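Local coordinates for albumin-1 (PDB 1WBA), which serves as a 2S storage protein of winged bean seeds and belongs to the Kunitz-type protease inhibitor family, at residues A[80-85]-A[90-95]. Numbering follows the deposited sequence.
Sequences INFATD and DVWSVV
The indole of Trp-92 lies against Ile-80 and Phe-82, which reach it from different directions. Ile-80 sets its CG2 methyl over the face of the indole, 3.6 Å from the centroid of the five-membered ring in a CH-pi contact nearly along the ring normal; with CG2 anti to the backbone N (CG1 at chi1 -62°), the branch is directed at the indole, while CD1 lies above and just outside the rim of the benzo ring, near CE3 and CZ3. Phe-82 meets the pyrrole part, its ring plane turned 48° from the five-membered ring. Trp-92 NE1 stands over one face of the phenyl, offset toward its rim and 3.2 Å from Phe-82 CZ. Two backbone hydrogen bonds flank this cluster: Trp-92 N points straight at Ile-80 O at 3.0 Å, and the N-H of Phe-82 donates to Asp-90 O, with N and O 2.8 Å apart. They bracket the single antiparallel bridge of Asn-81 with Val-91, where Asn-81 CB approaches Val-91 CG2 at 4.0 Å. The pairing is brief because the strands diverge, their short axes at 113°: strand 78-82 continues the main sheet beside strand 56-61, whereas strand 92-97 pairs with 103-106 and 113-114, within the beta-trefoil fold of Kunitz-type legume inhibitors. Replacing Trp-92 by an alanine would probably leave the CG2 methyl of Ile-80 and the face of Phe-82 without their shared partner and open a gap between them. A water joins the backbones of Ile-80 and Trp-92, accepting from Ile-80 N at 2.9 Å and donating to Trp-92 O. Farther out, Thr-57, Ile-30 and Leu-104 also touch the indole, and Leu-106 and Val-32 pack on Phe-82. Asp-90 OD1 forms a salt bridge with Arg-109, tying the start of segment 90-95 to the chain beyond strand 103-106.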
loop_
_atom_site.group_PDB
_atom_site.type_symbol
_atom_site.label_atom_id
_atom_site.label_comp_id
_atom_site.label_asym_id
_atom_site.label_seq_id
_atom_site.Cartn_x
_atom_site.Cartn_y
_atom_site.Cartn_z
ATOM N N ILE A 80 -5.901 -0.784 -4.301
ATOM C CA ILE A 80 -5.610 0.464 -3.602
ATOM C C ILE A 80 -5.224 1.507 -4.624
ATOM O O ILE A 80 -4.449 1.226 -5.524
ATOM C CB ILE A 80 -4.464 0.276 -2.568
ATOM C CG1 ILE A 80 -4.892 -0.743 -1.500
ATOM C CG2 ILE A 80 -4.128 1.599 -1.893
ATOM C CD1 ILE A 80 -3.837 -1.076 -0.462
ATOM N N ASN A 81 -5.802 2.693 -4.525
ATOM C CA ASN A 81 -5.459 3.750 -5.465
ATOM C C ASN A 81 -5.398 5.107 -4.786
ATOM O O ASN A 81 -6.065 5.329 -3.776
ATOM C CB ASN A 81 -6.429 3.768 -6.653
ATOM C CG ASN A 81 -7.828 4.267 -6.284
ATOM O OD1 ASN A 81 -8.065 5.470 -6.214
ATOM N ND2 ASN A 81 -8.762 3.347 -6.086
ATOM N N PHE A 82 -4.553 6.004 -5.291
ATOM C CA PHE A 82 -4.458 7.339 -4.702
ATOM C C PHE A 82 -5.765 8.092 -4.953
ATOM O O PHE A 82 -6.322 8.049 -6.045
ATOM C CB PHE A 82 -3.240 8.087 -5.241
ATOM C CG PHE A 82 -1.947 7.551 -4.722
ATOM C CD1 PHE A 82 -1.565 7.801 -3.415
ATOM C CD2 PHE A 82 -1.131 6.753 -5.527
ATOM C CE1 PHE A 82 -0.385 7.263 -2.891
ATOM C CE2 PHE A 82 0.053 6.206 -5.019
ATOM C CZ PHE A 82 0.428 6.460 -3.698
ATOM N N ALA A 83 -6.237 8.787 -3.934
ATOM C CA ALA A 83 -7.515 9.469 -4.013
ATOM C C ALA A 83 -7.450 10.935 -4.346
ATOM O O ALA A 83 -8.438 11.527 -4.766
ATOM C CB ALA A 83 -8.269 9.266 -2.703
ATOM N N THR A 84 -6.291 11.532 -4.173
ATOM C CA THR A 84 -6.171 12.945 -4.436
ATOM C C THR A 84 -5.094 13.313 -5.452
ATOM O O THR A 84 -4.310 12.471 -5.918
ATOM C CB THR A 84 -5.844 13.684 -3.140
ATOM O OG1 THR A 84 -4.512 13.354 -2.734
ATOM C CG2 THR A 84 -6.805 13.262 -2.036
ATOM N N ASP A 85 -5.095 14.586 -5.827
ATOM C CA ASP A 85 -4.086 15.101 -6.728
ATOM C C ASP A 85 -2.820 15.031 -5.885
ATOM O O ASP A 85 -2.888 15.122 -4.653
ATOM C CB ASP A 85 -4.389 16.556 -7.091
ATOM C CG ASP A 85 -5.659 16.703 -7.914
ATOM O OD1 ASP A 85 -5.874 15.935 -8.876
ATOM O OD2 ASP A 85 -6.445 17.613 -7.600
ATOM N N ASP A 90 -4.402 7.028 -9.609
ATOM C CA ASP A 90 -3.281 6.124 -9.885
ATOM C C ASP A 90 -3.377 4.919 -8.958
ATOM O O ASP A 90 -3.542 5.061 -7.753
ATOM C CB ASP A 90 -1.930 6.828 -9.723
ATOM C CG ASP A 90 -1.573 7.672 -10.927
ATOM O OD1 ASP A 90 -1.725 7.187 -12.069
ATOM O OD2 ASP A 90 -1.147 8.824 -10.741
ATOM N N VAL A 91 -3.236 3.738 -9.536
ATOM C CA VAL A 91 -3.361 2.494 -8.804
ATOM C C VAL A 91 -2.022 1.942 -8.347
ATOM O O VAL A 91 -1.026 2.038 -9.064
ATOM C CB VAL A 91 -4.094 1.457 -9.704
ATOM C CG1 VAL A 91 -4.182 0.093 -9.031
ATOM C CG2 VAL A 91 -5.489 1.977 -10.049
ATOM N N TRP A 92 -1.992 1.353 -7.159
ATOM C CA TRP A 92 -0.757 0.757 -6.646
ATOM C C TRP A 92 -0.508 -0.543 -7.401
ATOM O O TRP A 92 -1.443 -1.317 -7.648
ATOM C CB TRP A 92 -0.919 0.397 -5.173
ATOM C CG TRP A 92 -0.951 1.545 -4.204
ATOM C CD1 TRP A 92 -1.224 2.872 -4.462
ATOM C CD2 TRP A 92 -0.638 1.458 -2.813
ATOM N NE1 TRP A 92 -1.082 3.610 -3.303
ATOM C CE2 TRP A 92 -0.725 2.773 -2.282
ATOM C CE3 TRP A 92 -0.288 0.402 -1.961
ATOM C CZ2 TRP A 92 -0.476 3.046 -0.927
ATOM C CZ3 TRP A 92 -0.035 0.676 -0.620
ATOM C CH2 TRP A 92 -0.129 1.992 -0.117
ATOM N N SER A 93 0.745 -0.824 -7.722
ATOM C CA SER A 93 1.059 -2.061 -8.416
ATOM C C SER A 93 2.402 -2.559 -7.934
ATOM O O SER A 93 3.152 -1.815 -7.318
ATOM C CB SER A 93 1.101 -1.847 -9.941
ATOM O OG SER A 93 2.275 -1.164 -10.367
ATOM N N VAL A 94 2.681 -3.833 -8.176
ATOM C CA VAL A 94 3.963 -4.424 -7.818
ATOM C C VAL A 94 4.706 -4.717 -9.123
ATOM O O VAL A 94 4.160 -5.329 -10.043
ATOM C CB VAL A 94 3.753 -5.707 -7.010
ATOM C CG1 VAL A 94 5.069 -6.439 -6.785
ATOM C CG2 VAL A 94 3.117 -5.345 -5.667
ATOM N N VAL A 95 5.933 -4.234 -9.220
ATOM C CA VAL A 95 6.753 -4.431 -10.410
ATOM C C VAL A 95 7.984 -5.257 -10.035
ATOM O O VAL A 95 8.636 -4.992 -9.018
ATOM C CB VAL A 95 7.181 -3.047 -10.988
ATOM C CG1 VAL A 95 8.178 -3.198 -12.149
ATOM C CG2 VAL A 95 5.936 -2.262 -11.433
HETATM O O HOH W 1 -4.105 -2.069 -6.231
#